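Local structure of putative tagatose-6-phosphate ketose/aldose isomerase (Escherichia coli, 3C3J) at residues I311-S316 with I325-S330. The protein is a putative ketose/aldose isomerase by name, built from two SIS domains, each with a five-stranded parallel sheet. Residues are numbered along the deposited sequence; the frame is centred on the assembly and turned at random.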
loop_
_atom_site.group_PDB
_atom_site.type_symbol
_atom_site.label_atom_id
_atom_site.label_comp_id
_atom_site.label_asym_id
_atom_site.label_seq_id
_atom_site.Cartn_x
_atom_site.Cartn_y
_atom_site.Cartn_z
ATOM N N ILE A 311 -20.449 -8.140 -0.779
ATOM C CA ILE A 311 -21.132 -7.541 0.362
ATOM C C ILE A 311 -21.540 -6.117 -0.030
ATOM O O ILE A 311 -20.694 -5.316 -0.417
ATOM C CB ILE A 311 -20.260 -7.547 1.648
ATOM C CG1 ILE A 311 -19.695 -8.952 1.918
ATOM C CG2 ILE A 311 -21.069 -7.071 2.842
ATOM C CD1 ILE A 311 -18.752 -9.027 3.122
ATOM N N ALA A 312 -22.844 -5.822 0.018
ATOM C CA ALA A 312 -23.367 -4.539 -0.457
ATOM C C ALA A 312 -24.611 -4.079 0.286
ATOM O O ALA A 312 -25.387 -4.899 0.779
ATOM C CB ALA A 312 -23.651 -4.594 -1.966
ATOM N N ALA A 313 -24.808 -2.757 0.307
ATOM C CA ALA A 313 -26.017 -2.140 0.841
ATOM C C ALA A 313 -27.232 -2.384 -0.053
ATOM O O ALA A 313 -28.319 -2.567 0.448
ATOM C CB ALA A 313 -25.814 -0.665 1.022
ATOM N N GLU A 314 -27.037 -2.353 -1.373
ATOM C CA GLU A 314 -28.112 -2.563 -2.344
ATOM C C GLU A 314 -27.817 -3.794 -3.167
ATOM O O GLU A 314 -26.694 -3.963 -3.642
ATOM C CB GLU A 314 -28.173 -1.434 -3.355
ATOM C CG GLU A 314 -28.328 -0.034 -2.840
ATOM C CD GLU A 314 -28.481 0.947 -4.023
ATOM O OE1 GLU A 314 -28.788 0.464 -5.147
ATOM O OE2 GLU A 314 -28.276 2.179 -3.845
ATOM N N SER A 315 -28.814 -4.639 -3.358
ATOM C CA SER A 315 -28.678 -5.731 -4.298
ATOM C C SER A 315 -28.767 -5.169 -5.726
ATOM O O SER A 315 -29.136 -4.013 -5.940
ATOM C CB SER A 315 -29.738 -6.809 -4.061
ATOM O OG SER A 315 -29.375 -7.991 -4.753
ATOM N N SER A 316 -28.367 -5.985 -6.689
ATOM C CA SER A 316 -28.485 -5.661 -8.099
ATOM C C SER A 316 -28.356 -6.991 -8.795
ATOM O O SER A 316 -28.056 -7.999 -8.154
ATOM C CB SER A 316 -27.388 -4.695 -8.560
ATOM O OG SER A 316 -26.112 -5.318 -8.559
ATOM N N ILE A 325 -24.052 -10.931 0.408
ATOM C CA ILE A 325 -24.613 -10.526 1.672
ATOM C C ILE A 325 -25.107 -9.095 1.496
ATOM O O ILE A 325 -24.343 -8.221 1.103
ATOM C CB ILE A 325 -23.563 -10.596 2.801
ATOM C CG1 ILE A 325 -23.105 -12.023 3.023
ATOM C CG2 ILE A 325 -24.105 -10.016 4.113
ATOM C CD1 ILE A 325 -21.887 -12.127 3.912
ATOM N N ILE A 326 -26.388 -8.850 1.740
ATOM C CA ILE A 326 -26.910 -7.481 1.748
ATOM C C ILE A 326 -26.920 -6.999 3.179
ATOM O O ILE A 326 -27.404 -7.684 4.070
ATOM C CB ILE A 326 -28.336 -7.363 1.141
ATOM C CG1 ILE A 326 -28.382 -7.990 -0.263
ATOM C CG2 ILE A 326 -28.799 -5.909 1.115
ATOM C CD1 ILE A 326 -27.389 -7.450 -1.269
ATOM N N LEU A 327 -26.333 -5.828 3.405
ATOM C CA LEU A 327 -26.263 -5.250 4.734
ATOM C C LEU A 327 -27.669 -4.955 5.278
ATOM O O LEU A 327 -28.593 -4.699 4.503
ATOM C CB LEU A 327 -25.442 -3.951 4.704
ATOM C CG LEU A 327 -23.999 -4.046 4.200
ATOM C CD1 LEU A 327 -23.393 -2.637 4.157
ATOM C CD2 LEU A 327 -23.173 -4.975 5.085
ATOM N N PRO A 328 -27.837 -4.988 6.608
ATOM C CA PRO A 328 -29.144 -4.607 7.187
ATOM C C PRO A 328 -29.604 -3.241 6.698
ATOM O O PRO A 328 -28.771 -2.377 6.460
ATOM C CB PRO A 328 -28.866 -4.552 8.707
ATOM C CG PRO A 328 -27.758 -5.456 8.910
ATOM C CD PRO A 328 -26.890 -5.409 7.651
ATOM N N PRO A 329 -30.928 -3.031 6.559
ATOM C CA PRO A 329 -31.383 -1.728 6.100
ATOM C C PRO A 329 -30.963 -0.619 7.022
ATOM O O PRO A 329 -30.976 -0.783 8.247
ATOM C CB PRO A 329 -32.920 -1.859 6.101
ATOM C CG PRO A 329 -33.160 -3.305 5.988
ATOM C CD PRO A 329 -32.064 -3.939 6.799
ATOM N N SER A 330 -30.590 0.505 6.422
ATOM C CA SER A 330 -30.253 1.725 7.142
ATOM C C SER A 330 -30.333 2.907 6.200
ATOM O O SER A 330 -30.556 2.747 4.984
ATOM C CB SER A 330 -28.828 1.640 7.690
ATOM O OG SER A 330 -27.891 1.626 6.605
HETATM O O HOH W 1 -29.047 -2.509 3.094
#
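In Ile-326 the CG2 branch lies anti to the backbone N, and the second torsion (chi2 -56°) bends CD1 back, bringing the end of the side chain nearer Ser-315; Leu-327 sets CG beside its own backbone N, close to O of Ala-312, from where its two methyls diverge. CD1 of Ile-326 meets CB of Ser-315 at 3.7 Å and also touches CA of that serine, while CG2 lies 3.4 Å from O of Ala-313, so the isoleucine spans the turn that follows Ala-312. Leu-327 divides its branches: CD2 packs 3.7 Å from CG2 of Ile-311, the two side chains crossing at about a right angle, and CD1 approaches the backbone N and CB of Ala-313.

The backbones run parallel, Ile-311 beside Ile-325 and Ala-312 beside Ile-326, and Ala-312 bonds through both its N and its O. Its N donates to O of Ile-325 at 3.0 Å, almost in line with that C=O (171°). Its O accepts from N of Leu-327 at 2.9 Å, the donor standing 36° out of the carbonyl plane, and also receives a CA-H...O contact from Ile-326. Where the strands end, a water lies 2.7 Å from O of Ala-313 and 2.6 Å from O of Leu-327; it has more acceptors in reach than protons to give, so the two bonds need not both be made at once.

The segments join the two strands, 307-312 and outermost 324-326, of a beta-alpha-beta unit whose short helix is 317-320; Ser-316 OG caps that helix at N of Val-319. On the face bearing Ile-311 and Ile-325 lie Phe-342 and Tyr-345 of helix 335-356, with Phe-219 from a loop. Arg-203 of helix 198-210 bonds O of Pro-328, and strand 276-281 flanks Ile-311 within the parallel sheet of this SIS domain.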